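Local coordinates for protein post-proline cleaving enzyme (Rickettsia typhi, PDB 4HVT) that probably acts as a serine-type oligopeptidase that cleaves peptide substrates on the carboxyl side of proline, at residues 259-273 / 283-295. Numbering follows the deposited sequence.
Sequences FISANKDFYNYDNYI and LQKINMPSDATLQ
Phe259 receives Leu294 squarely on one ring face: CD2 of Leu294 stands 3.7 Å from the ring centroid and 9° off its normal, a CH-pi contact. Ile286 reaches the same ring at its edge, with its CD1 3.7 Å from Phe259 CE1. The CG1 branch of Ile286, turned away from the carbonyl carbon (chi1 -74°), also brings CD1 against Asn271 CB and Ile273 CG1. This apolar cluster is the tight part, and Trp304 of strand 301-305 packs on Leu294 and Asn271. Next to it the backbones pair as antiparallel strands: Ile273 and Gln284 exchange both N-H...O bonds, and Ile286 N bonds to Asn271 O at 2.8 Å.

From Ile286 O onward, waters take part in the link between the chains. Water 3 bridges Asn271 N and Ile286 O, while water 2 joins Asn271 ND2 to Ala292 O. At the far end the turn 289-292 docks through Ser290, whose O accepts from Tyr269 N and whose OG donates to Asn268 OD1 (2.7 Å), 31° out of that side-chain amide plane. The solvent side is looser: Leu283 CD1 lies 3.5 Å from Tyr272 CB, and exposed Lys285 meets Asp270 in a long salt bridge (NZ to OD1 3.5 Å), while Asp270 OD2 hydrogen-bonds the Tyr240 hydroxyl.

Strand 282-285 closes one four-stranded antiparallel sheet and strand 293-298 opens the next, the blade-to-blade connection of the prolyl oligopeptidase beta-propeller.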
# COMPACT_ATOMS: atom_id res chain seq x y z
N PHE A 259 3.12 13.40 -17.84
CA PHE A 259 2.91 12.01 -18.17
C PHE A 259 1.46 11.70 -17.90
O PHE A 259 1.01 11.78 -16.77
CB PHE A 259 3.85 11.17 -17.29
CG PHE A 259 3.73 9.65 -17.48
CD1 PHE A 259 4.16 9.04 -18.65
CD2 PHE A 259 3.29 8.87 -16.47
CE1 PHE A 259 4.10 7.67 -18.82
CE2 PHE A 259 3.25 7.49 -16.62
CZ PHE A 259 3.64 6.88 -17.79
N ILE A 260 0.76 11.30 -18.95
CA ILE A 260 -0.66 10.89 -18.84
C ILE A 260 -0.69 9.40 -18.96
O ILE A 260 -0.15 8.87 -19.92
CB ILE A 260 -1.48 11.52 -19.93
CG1 ILE A 260 -1.56 13.05 -19.66
CG2 ILE A 260 -2.86 10.90 -19.97
CD1 ILE A 260 -2.35 13.76 -20.72
N SER A 261 -1.28 8.73 -17.97
CA SER A 261 -1.28 7.29 -17.92
C SER A 261 -2.73 6.77 -17.78
O SER A 261 -3.40 7.02 -16.81
CB SER A 261 -0.38 6.83 -16.78
OG SER A 261 -0.29 5.41 -16.68
N ALA A 262 -3.14 6.04 -18.82
CA ALA A 262 -4.47 5.42 -18.91
C ALA A 262 -4.30 3.92 -18.69
O ALA A 262 -3.78 3.21 -19.52
CB ALA A 262 -5.11 5.68 -20.24
N ASN A 263 -4.77 3.47 -17.56
CA ASN A 263 -4.62 2.08 -17.17
C ASN A 263 -5.86 1.34 -17.75
O ASN A 263 -7.00 1.64 -17.37
CB ASN A 263 -4.53 1.98 -15.67
CG ASN A 263 -4.22 0.56 -15.22
OD1 ASN A 263 -4.79 -0.36 -15.78
ND2 ASN A 263 -3.34 0.38 -14.27
N LYS A 264 -5.59 0.46 -18.71
CA LYS A 264 -6.66 -0.23 -19.45
C LYS A 264 -7.26 -1.38 -18.64
O LYS A 264 -8.49 -1.52 -18.55
CB LYS A 264 -6.10 -0.77 -20.76
CG LYS A 264 -5.34 0.23 -21.62
CD LYS A 264 -4.68 -0.51 -22.80
CE LYS A 264 -5.74 -0.95 -23.81
NZ LYS A 264 -5.20 -1.95 -24.80
N ASP A 265 -6.42 -2.25 -18.14
CA ASP A 265 -6.89 -3.51 -17.49
C ASP A 265 -6.09 -3.94 -16.26
O ASP A 265 -6.04 -5.14 -15.89
CB ASP A 265 -6.88 -4.61 -18.55
CG ASP A 265 -5.47 -5.05 -18.95
OD1 ASP A 265 -4.50 -4.50 -18.44
OD2 ASP A 265 -5.36 -6.01 -19.76
N PHE A 266 -5.56 -2.93 -15.56
CA PHE A 266 -4.75 -3.05 -14.37
C PHE A 266 -3.24 -3.16 -14.70
O PHE A 266 -2.43 -2.48 -14.05
CB PHE A 266 -5.19 -4.16 -13.42
CG PHE A 266 -4.78 -3.89 -12.01
CD1 PHE A 266 -5.57 -3.10 -11.21
CD2 PHE A 266 -3.58 -4.39 -11.53
CE1 PHE A 266 -5.16 -2.81 -9.90
CE2 PHE A 266 -3.16 -4.10 -10.22
CZ PHE A 266 -3.98 -3.35 -9.42
N TYR A 267 -2.88 -4.00 -15.69
CA TYR A 267 -1.47 -4.27 -16.05
C TYR A 267 -1.02 -3.65 -17.35
O TYR A 267 0.19 -3.41 -17.53
CB TYR A 267 -1.20 -5.79 -16.08
CG TYR A 267 -1.36 -6.40 -14.71
CD1 TYR A 267 -0.44 -6.18 -13.70
CD2 TYR A 267 -2.52 -7.13 -14.40
CE1 TYR A 267 -0.64 -6.69 -12.42
CE2 TYR A 267 -2.72 -7.64 -13.12
CZ TYR A 267 -1.77 -7.42 -12.13
OH TYR A 267 -2.00 -7.92 -10.84
N ASN A 268 -1.95 -3.32 -18.24
CA ASN A 268 -1.61 -2.68 -19.52
C ASN A 268 -2.13 -1.26 -19.63
O ASN A 268 -3.16 -0.95 -19.05
CB ASN A 268 -2.19 -3.51 -20.70
CG ASN A 268 -1.55 -4.88 -20.79
OD1 ASN A 268 -0.41 -5.04 -21.26
ND2 ASN A 268 -2.28 -5.88 -20.36
N TYR A 269 -1.39 -0.41 -20.33
CA TYR A 269 -1.62 0.97 -20.34
C TYR A 269 -1.53 1.56 -21.73
O TYR A 269 -0.81 1.01 -22.59
CB TYR A 269 -0.51 1.66 -19.51
CG TYR A 269 -0.44 1.33 -18.06
CD1 TYR A 269 0.13 0.12 -17.63
CD2 TYR A 269 -0.85 2.25 -17.12
CE1 TYR A 269 0.25 -0.13 -16.26
CE2 TYR A 269 -0.75 1.99 -15.78
CZ TYR A 269 -0.18 0.81 -15.36
OH TYR A 269 -0.07 0.55 -14.00
N ASP A 270 -2.21 2.71 -21.93
CA ASP A 270 -1.91 3.68 -22.96
C ASP A 270 -1.31 4.89 -22.26
O ASP A 270 -1.96 5.47 -21.44
CB ASP A 270 -3.15 4.19 -23.68
CG ASP A 270 -3.87 3.14 -24.45
OD1 ASP A 270 -3.20 2.19 -24.95
OD2 ASP A 270 -5.08 3.34 -24.61
N ASN A 271 -0.09 5.26 -22.61
CA ASN A 271 0.59 6.38 -21.95
C ASN A 271 0.94 7.46 -22.99
O ASN A 271 1.16 7.16 -24.19
CB ASN A 271 1.88 5.93 -21.28
CG ASN A 271 1.67 4.97 -20.16
OD1 ASN A 271 0.85 5.19 -19.33
ND2 ASN A 271 2.45 3.93 -20.12
N TYR A 272 0.98 8.70 -22.54
CA TYR A 272 1.20 9.83 -23.41
C TYR A 272 2.09 10.90 -22.73
O TYR A 272 2.15 11.01 -21.54
CB TYR A 272 -0.10 10.57 -23.76
CG TYR A 272 -1.19 9.66 -24.30
CD1 TYR A 272 -1.93 8.84 -23.48
CD2 TYR A 272 -1.47 9.70 -25.65
CE1 TYR A 272 -2.92 8.03 -24.01
CE2 TYR A 272 -2.45 8.87 -26.17
CZ TYR A 272 -3.14 8.05 -25.31
OH TYR A 272 -4.15 7.22 -25.85
N ILE A 273 2.74 11.68 -23.57
CA ILE A 273 3.33 12.91 -23.11
C ILE A 273 2.42 14.04 -23.51
O ILE A 273 2.12 14.20 -24.70
CB ILE A 273 4.73 13.17 -23.74
CG1 ILE A 273 5.68 12.03 -23.37
CG2 ILE A 273 5.34 14.48 -23.22
CD1 ILE A 273 7.04 12.19 -24.00
N LEU A 283 -0.41 16.35 -27.51
CA LEU A 283 -0.55 15.07 -26.85
C LEU A 283 -0.04 13.99 -27.79
O LEU A 283 -0.58 13.80 -28.92
CB LEU A 283 -2.01 14.81 -26.53
CG LEU A 283 -2.38 13.52 -25.85
CD1 LEU A 283 -1.97 13.52 -24.38
CD2 LEU A 283 -3.89 13.35 -25.90
N GLN A 284 1.00 13.28 -27.33
CA GLN A 284 1.69 12.32 -28.17
C GLN A 284 1.84 10.98 -27.46
O GLN A 284 2.26 10.93 -26.33
CB GLN A 284 3.02 12.84 -28.59
CG GLN A 284 2.91 14.03 -29.54
CD GLN A 284 4.28 14.59 -29.82
OE1 GLN A 284 4.91 15.27 -28.97
NE2 GLN A 284 4.81 14.24 -30.99
N LYS A 285 1.46 9.93 -28.18
CA LYS A 285 1.39 8.59 -27.62
C LYS A 285 2.77 7.99 -27.45
O LYS A 285 3.62 8.06 -28.34
CB LYS A 285 0.54 7.67 -28.53
CG LYS A 285 0.14 6.35 -27.88
CD LYS A 285 -0.73 5.54 -28.89
CE LYS A 285 -1.71 4.63 -28.17
NZ LYS A 285 -0.99 3.78 -27.18
N ILE A 286 3.03 7.47 -26.24
CA ILE A 286 4.30 6.80 -25.93
C ILE A 286 4.30 5.38 -26.52
O ILE A 286 3.31 4.64 -26.40
CB ILE A 286 4.52 6.76 -24.39
CG1 ILE A 286 4.88 8.14 -23.91
CG2 ILE A 286 5.57 5.74 -24.01
CD1 ILE A 286 4.79 8.29 -22.43
N ASN A 287 5.40 5.07 -27.22
CA ASN A 287 5.65 3.78 -27.80
C ASN A 287 6.61 3.01 -26.88
O ASN A 287 7.86 3.17 -26.96
CB ASN A 287 6.24 3.95 -29.21
CG ASN A 287 6.31 2.62 -29.97
OD1 ASN A 287 6.13 1.57 -29.39
ND2 ASN A 287 6.50 2.69 -31.30
N MET A 288 6.00 2.28 -25.94
CA MET A 288 6.70 1.34 -25.06
C MET A 288 5.81 0.12 -24.88
O MET A 288 4.60 0.15 -25.21
CB MET A 288 6.99 1.96 -23.66
CG MET A 288 7.98 3.14 -23.65
SD MET A 288 9.67 2.61 -24.05
CE MET A 288 10.06 1.88 -22.45
N PRO A 289 6.39 -0.99 -24.44
CA PRO A 289 5.53 -2.15 -24.16
C PRO A 289 4.34 -1.77 -23.27
O PRO A 289 4.49 -1.02 -22.32
CB PRO A 289 6.50 -3.15 -23.48
CG PRO A 289 7.85 -2.80 -24.01
CD PRO A 289 7.80 -1.26 -24.07
N SER A 290 3.15 -2.29 -23.56
CA SER A 290 1.96 -1.85 -22.89
C SER A 290 1.92 -2.13 -21.39
O SER A 290 1.24 -1.42 -20.67
CB SER A 290 0.72 -2.47 -23.54
OG SER A 290 0.71 -3.88 -23.43
N ASP A 291 2.72 -3.11 -20.92
CA ASP A 291 2.79 -3.44 -19.49
C ASP A 291 4.09 -2.98 -18.86
O ASP A 291 4.36 -3.31 -17.71
CB ASP A 291 2.52 -4.92 -19.20
CG ASP A 291 3.40 -5.88 -20.01
OD1 ASP A 291 4.22 -5.47 -20.88
OD2 ASP A 291 3.29 -7.10 -19.72
N ALA A 292 4.90 -2.20 -19.59
CA ALA A 292 6.06 -1.52 -18.97
C ALA A 292 5.57 -0.32 -18.16
O ALA A 292 4.55 0.28 -18.52
CB ALA A 292 7.05 -1.12 -20.03
N THR A 293 6.25 0.01 -17.05
CA THR A 293 5.86 1.08 -16.15
C THR A 293 6.98 2.08 -15.89
O THR A 293 8.14 1.71 -15.78
CB THR A 293 5.34 0.53 -14.81
OG1 THR A 293 6.29 -0.38 -14.28
CG2 THR A 293 3.98 -0.15 -15.03
N LEU A 294 6.61 3.35 -15.88
CA LEU A 294 7.54 4.40 -15.55
C LEU A 294 7.90 4.39 -14.10
O LEU A 294 7.06 4.44 -13.22
CB LEU A 294 6.93 5.76 -15.91
CG LEU A 294 7.79 7.02 -15.58
CD1 LEU A 294 9.11 7.02 -16.41
CD2 LEU A 294 6.90 8.24 -15.87
N GLN A 295 9.20 4.37 -13.83
CA GLN A 295 9.71 4.26 -12.45
C GLN A 295 10.44 5.48 -11.90
O GLN A 295 10.81 5.53 -10.71
CB GLN A 295 10.65 3.05 -12.35
CG GLN A 295 9.94 1.72 -12.61
CD GLN A 295 8.90 1.43 -11.59
OE1 GLN A 295 9.04 1.79 -10.40
NE2 GLN A 295 7.81 0.80 -12.01
O HOH W 1 2.28 -3.62 -15.72
O HOH W 2 2.68 2.02 -17.80
O HOH W 3 1.66 3.79 -24.37
O HOH W 4 4.14 15.72 -26.42